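Local coordinates for flagellar motor switch protein FliG (Thermotoga maritima, PDB 5TDY) that probably forms part of the switch complex at the base of the flagellar basal body, which interacts with chemotaxis proteins and contacts motor components that determine the direction of rotation, at residues B[8-13]-B[47-52]; B[15-20]-B[41-46]. All coordinates share one frame; numbering follows the deposited sequence.

How the contacts relate
Both contacts belong to the N-terminal domain of FliG and share helix 8-19, whose first turns serve contact 1 and whose last turns serve contact 2. Along the chain contact 2 is nested inside the loop that contact 1 closes, and their centres lie about 7 Å apart. Arg10 joins them directly: while its NH2 serves contact 1, its NH1 lies 2.9 Å from O of Ile46, a residue of contact 2. Ala13 adds an apolar link, with its CB 4.0 Å from CG1 of Ile43. Contact 1 is a polar contact at the surface with the connection before helix 51-66; contact 2 is apolar and partly buried, between helices 8-19 and 33-44.

Contact 1 of 2, residues B[8-13]-B[47-52]; sequences GRRKAA and GRVTPE
Arg10 reaches from the first turns of helix 8-19 to the backbone of Arg48, and the polar part of the contact rests on this one side chain. Its NH2 donates a hydrogen bond to O of Arg48 over 3.0 Å. The bond is bent, with an N-H...O angle of 131°. The oxygen lies at the edge of the guanidinium, practically in its plane, whereas the donor is tilted somewhat from the plane of the carbonyl it meets. CG stands anti to the backbone N (chi1 180°) and the chain stays extended as far as NE, which carries the guanidinium out to O of Arg48. The nearest CA atoms of the two segments, those of Arg10 and Val49, are 9.8 Å apart. Arginine suits the place because its several N-H groups can serve different acceptors: NH1 bonds to the carbonyl of Ile46, and NE forms a salt bridge with Glu53, its strongest polar partner. Together these bonds fix the rotation of the guanidinium. An alanine here is likely to leave Glu53 without its positive mate and the carbonyls of Ile46 and Arg48 without these donors, so that the turn between the helices would be less firmly held.

Beyond the hydrogen bond there is only slight van der Waals packing: NH2 of Arg10 lies 4.1 Å from CA of Val49 and 4.3 Å from its CG2. The side chain of Arg48 starts away from the helix, so this residue takes part through its carbonyl.

Gly47, at a positive phi of 72° that favours glycine, carries the chain out of the turn after helix 33-44. Thr50 then caps helix 51-66 through its OG1, which accepts from N of Glu53. The contact therefore ties the start of helix 8-19 to the connection between helices 33-44 and 51-66, at the protein surface.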
loop_
_atom_site.group_PDB
_atom_site.type_symbol
_atom_site.label_atom_id
_atom_site.label_comp_id
_atom_site.label_asym_id
_atom_site.label_seq_id
_atom_site.Cartn_x
_atom_site.Cartn_y
_atom_site.Cartn_z
ATOM N N GLY B 8 -1.303 13.751 -0.097
ATOM C CA GLY B 8 -0.649 12.859 0.851
ATOM C C GLY B 8 -1.457 12.618 2.114
ATOM O O GLY B 8 -1.314 11.578 2.764
ATOM N N ARG B 9 -2.311 13.572 2.485
ATOM C CA ARG B 9 -3.169 13.374 3.645
ATOM C C ARG B 9 -4.220 12.308 3.362
ATOM O O ARG B 9 -4.475 11.437 4.202
ATOM C CB ARG B 9 -3.825 14.700 4.038
ATOM C CG ARG B 9 -2.859 15.752 4.597
ATOM C CD ARG B 9 -3.537 17.115 4.708
ATOM N NE ARG B 9 -3.727 17.731 3.392
ATOM C CZ ARG B 9 -4.384 18.869 3.175
ATOM N NH1 ARG B 9 -4.933 19.529 4.189
ATOM N NH2 ARG B 9 -4.498 19.345 1.942
ATOM N N ARG B 10 -4.819 12.350 2.170
ATOM C CA ARG B 10 -5.799 11.339 1.797
ATOM C C ARG B 10 -5.160 9.958 1.651
ATOM O O ARG B 10 -5.788 8.939 1.974
ATOM C CB ARG B 10 -6.496 11.748 0.506
ATOM C CG ARG B 10 -7.526 10.756 0.044
ATOM C CD ARG B 10 -8.417 11.327 -1.034
ATOM N NE ARG B 10 -9.397 10.331 -1.471
ATOM C CZ ARG B 10 -10.558 10.114 -0.861
ATOM N NH1 ARG B 10 -10.889 10.832 0.205
ATOM N NH2 ARG B 10 -11.389 9.192 -1.320
ATOM N N LYS B 11 -3.930 9.898 1.126
ATOM C CA LYS B 11 -3.239 8.612 1.042
ATOM C C LYS B 11 -3.132 7.962 2.415
ATOM O O LYS B 11 -3.448 6.781 2.578
ATOM C CB LYS B 11 -1.853 8.783 0.424
ATOM C CG LYS B 11 -1.881 9.108 -1.062
ATOM C CD LYS B 11 -0.553 8.811 -1.705
ATOM C CE LYS B 11 0.213 10.069 -1.992
ATOM N NZ LYS B 11 1.168 9.814 -3.101
ATOM N N ALA B 12 -2.698 8.719 3.422
ATOM C CA ALA B 12 -2.601 8.146 4.764
ATOM C C ALA B 12 -3.967 7.694 5.271
ATOM O O ALA B 12 -4.076 6.665 5.939
ATOM C CB ALA B 12 -1.976 9.156 5.733
ATOM N N ALA B 13 -5.022 8.455 4.969
ATOM C CA ALA B 13 -6.348 8.074 5.433
ATOM C C ALA B 13 -6.830 6.804 4.740
ATOM O O ALA B 13 -7.434 5.935 5.380
ATOM C CB ALA B 13 -7.336 9.224 5.215
ATOM N N GLY B 47 -15.002 10.037 3.013
ATOM C CA GLY B 47 -16.019 9.742 2.022
ATOM C C GLY B 47 -15.877 8.350 1.422
ATOM O O GLY B 47 -15.450 7.391 2.074
ATOM N N ARG B 48 -16.274 8.237 0.160
ATOM C CA ARG B 48 -16.091 7.014 -0.606
ATOM C C ARG B 48 -14.646 6.873 -1.064
ATOM O O ARG B 48 -14.013 7.851 -1.468
ATOM C CB ARG B 48 -17.013 7.020 -1.830
ATOM C CG ARG B 48 -16.483 6.212 -3.018
ATOM C CD ARG B 48 -17.233 6.451 -4.335
ATOM N NE ARG B 48 -18.673 6.669 -4.135
ATOM C CZ ARG B 48 -19.259 7.866 -4.064
ATOM N NH1 ARG B 48 -20.565 7.970 -3.853
ATOM N NH2 ARG B 48 -18.536 8.967 -4.204
ATOM N N VAL B 49 -14.128 5.649 -1.004
ATOM C CA VAL B 49 -12.808 5.312 -1.528
ATOM C C VAL B 49 -13.020 4.485 -2.791
ATOM O O VAL B 49 -13.671 3.439 -2.748
ATOM C CB VAL B 49 -11.959 4.546 -0.498
ATOM C CG1 VAL B 49 -10.645 4.065 -1.127
ATOM C CG2 VAL B 49 -11.654 5.411 0.712
ATOM N N THR B 50 -12.492 4.955 -3.922
ATOM C CA THR B 50 -12.668 4.187 -5.142
ATOM C C THR B 50 -11.730 2.985 -5.138
ATOM O O THR B 50 -10.714 2.984 -4.435
ATOM C CB THR B 50 -12.420 5.062 -6.365
ATOM O OG1 THR B 50 -11.063 5.519 -6.379
ATOM C CG2 THR B 50 -13.362 6.265 -6.358
ATOM N N PRO B 51 -12.062 1.928 -5.886
ATOM C CA PRO B 51 -11.139 0.784 -5.964
ATOM C C PRO B 51 -9.774 1.163 -6.507
ATOM O O PRO B 51 -8.764 0.569 -6.100
ATOM C CB PRO B 51 -11.865 -0.201 -6.896
ATOM C CG PRO B 51 -13.296 0.228 -6.891
ATOM C CD PRO B 51 -13.273 1.716 -6.699
ATOM N N GLU B 52 -9.715 2.155 -7.399
ATOM C CA GLU B 52 -8.448 2.564 -7.991
ATOM C C GLU B 52 -7.605 3.373 -7.015
ATOM O O GLU B 52 -6.382 3.216 -6.982
ATOM C CB GLU B 52 -8.688 3.377 -9.264
ATOM C CG GLU B 52 -9.332 2.607 -10.399
ATOM C CD GLU B 52 -10.832 2.478 -10.255
ATOM O OE1 GLU B 52 -11.413 1.606 -10.935
ATOM O OE2 GLU B 52 -11.433 3.236 -9.457
#

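Contact 2 of 2, residues B[15-20]-B[41-46]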
loop_
_atom_site.group_PDB
_atom_site.type_symbol
_atom_site.label_atom_id
_atom_site.label_comp_id
_atom_site.label_asym_id
_atom_site.label_seq_id
_atom_site.Cartn_x
_atom_site.Cartn_y
_atom_site.Cartn_z
ATOM N N LEU B 15 -4.968 4.404 3.607
ATOM C CA LEU B 15 -4.230 3.259 4.128
ATOM C C LEU B 15 -4.807 2.804 5.458
ATOM O O LEU B 15 -5.009 1.600 5.679
ATOM C CB LEU B 15 -2.740 3.599 4.275
ATOM C CG LEU B 15 -1.772 2.476 4.677
ATOM C CD1 LEU B 15 -1.651 1.470 3.548
ATOM C CD2 LEU B 15 -0.410 3.046 5.012
ATOM N N LEU B 16 -5.098 3.752 6.357
ATOM C CA LEU B 16 -5.612 3.357 7.666
ATOM C C LEU B 16 -7.018 2.777 7.561
ATOM O O LEU B 16 -7.373 1.872 8.321
ATOM C CB LEU B 16 -5.573 4.543 8.632
ATOM C CG LEU B 16 -4.144 5.002 8.976
ATOM C CD1 LEU B 16 -4.187 6.323 9.704
ATOM C CD2 LEU B 16 -3.406 3.935 9.815
ATOM N N VAL B 17 -7.852 3.293 6.656
ATOM C CA VAL B 17 -9.162 2.677 6.459
ATOM C C VAL B 17 -8.995 1.248 5.960
ATOM O O VAL B 17 -9.655 0.324 6.447
ATOM C CB VAL B 17 -10.026 3.529 5.512
ATOM C CG1 VAL B 17 -11.207 2.718 4.962
ATOM C CG2 VAL B 17 -10.561 4.777 6.252
ATOM N N ALA B 18 -8.065 1.037 5.027
ATOM C CA ALA B 18 -7.818 -0.296 4.474
ATOM C C ALA B 18 -7.316 -1.272 5.525
ATOM O O ALA B 18 -7.529 -2.485 5.402
ATOM C CB ALA B 18 -6.801 -0.208 3.329
ATOM N N LEU B 19 -6.615 -0.774 6.544
ATOM C CA LEU B 19 -6.144 -1.655 7.598
ATOM C C LEU B 19 -7.287 -2.140 8.489
ATOM O O LEU B 19 -7.171 -3.204 9.102
ATOM C CB LEU B 19 -5.073 -0.937 8.425
ATOM C CG LEU B 19 -3.639 -1.014 7.878
ATOM C CD1 LEU B 19 -2.760 0.075 8.482
ATOM C CD2 LEU B 19 -3.032 -2.375 8.127
ATOM N N GLY B 20 -8.401 -1.414 8.542
ATOM C CA GLY B 20 -9.456 -1.752 9.470
ATOM C C GLY B 20 -9.145 -1.203 10.848
ATOM O O GLY B 20 -7.996 -0.876 11.160
ATOM N N VAL B 41 -9.469 13.295 11.814
ATOM C CA VAL B 41 -10.296 14.241 11.072
ATOM C C VAL B 41 -10.245 13.939 9.577
ATOM O O VAL B 41 -11.265 14.014 8.881
ATOM C CB VAL B 41 -9.868 15.692 11.380
ATOM C CG1 VAL B 41 -10.427 16.651 10.339
ATOM C CG2 VAL B 41 -10.356 16.106 12.780
ATOM N N GLU B 42 -9.064 13.604 9.050
ATOM C CA GLU B 42 -8.991 13.218 7.642
ATOM C C GLU B 42 -9.751 11.922 7.391
ATOM O O GLU B 42 -10.432 11.781 6.369
ATOM C CB GLU B 42 -7.536 13.064 7.194
ATOM C CG GLU B 42 -6.835 14.378 6.921
ATOM C CD GLU B 42 -7.356 15.078 5.672
ATOM O OE1 GLU B 42 -7.487 14.412 4.610
ATOM O OE2 GLU B 42 -7.649 16.293 5.770
ATOM N N ILE B 43 -9.617 10.948 8.290
ATOM C CA ILE B 43 -10.370 9.707 8.130
ATOM C C ILE B 43 -11.867 9.976 8.174
ATOM O O ILE B 43 -12.636 9.412 7.385
ATOM C CB ILE B 43 -9.936 8.688 9.198
ATOM C CG1 ILE B 43 -8.452 8.347 8.974
ATOM C CG2 ILE B 43 -10.828 7.431 9.141
ATOM C CD1 ILE B 43 -7.863 7.511 10.081
ATOM N N ALA B 44 -12.305 10.867 9.075
ATOM C CA ALA B 44 -13.737 11.061 9.291
ATOM C C ALA B 44 -14.414 11.646 8.064
ATOM O O ALA B 44 -15.573 11.329 7.789
ATOM C CB ALA B 44 -13.981 11.964 10.503
ATOM N N ASN B 45 -13.688 12.456 7.300
ATOM C CA ASN B 45 -14.198 13.107 6.106
ATOM C C ASN B 45 -13.702 12.450 4.822
ATOM O O ASN B 45 -13.661 13.110 3.782
ATOM C CB ASN B 45 -13.804 14.585 6.124
ATOM C CG ASN B 45 -14.415 15.324 7.292
ATOM O OD1 ASN B 45 -15.626 15.554 7.326
ATOM N ND2 ASN B 45 -13.590 15.678 8.272
ATOM N N ILE B 46 -13.324 11.168 4.870
ATOM C CA ILE B 46 -12.713 10.539 3.704
ATOM C C ILE B 46 -13.750 10.249 2.628
ATOM O O ILE B 46 -13.422 10.213 1.435
ATOM C CB ILE B 46 -11.947 9.265 4.112
ATOM C CG1 ILE B 46 -11.006 8.817 2.990
ATOM C CG2 ILE B 46 -12.890 8.134 4.445
ATOM C CD1 ILE B 46 -10.210 7.558 3.347
#
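Val17 and Ile43 mark the closest approach of the two backbones, their CA atoms 7.3 Å apart, near the ends of helices 8-19 and 33-44. Gly20 has a positive phi (82°), and at its backbone angles a CB would press on the carbonyl oxygen of Leu19, which suits glycine. Helix 33-44 is left at Asn45, whose ND2 bonds to O of Val41 over 2.9 Å. The backbone N of Asn45 binds the same oxygen from the other face of its plane, so two donors grip one carbonyl in the last turn.

No hydrogen bond crosses between the segments; branched aliphatic side chains do the work. Ile43 supplies two separate methyls. Its CD1 meets CD1 of Leu16 at 3.9 Å and also lies close to CB of that leucine, the two side chains crossing at about a right angle. Its CG2 meets CG2 of Val17 at 3.9 Å, where the side chains run past one another in opposite directions. With CG1 beside the backbone N and CG2 anti to it (chi1 -63°), the isoleucine divides its branches between neighbouring residues of the other helix. The same Val17 CG2 also touches CD1 of Ile46 at 4.0 Å, the end of a fully extended side chain that reaches back from beyond the helix.

Leu16 continues onto Ala24 and Val27 of helix 21-28, while Ile43 also touches Met28. This is plain helix-to-helix apolar packing in the all-helical FliG N-terminal domain, where helices 8-19, 21-28 and 33-44 pack together through apolar side chains, with Leu16 on the buried side and Val17 at the exposed rim.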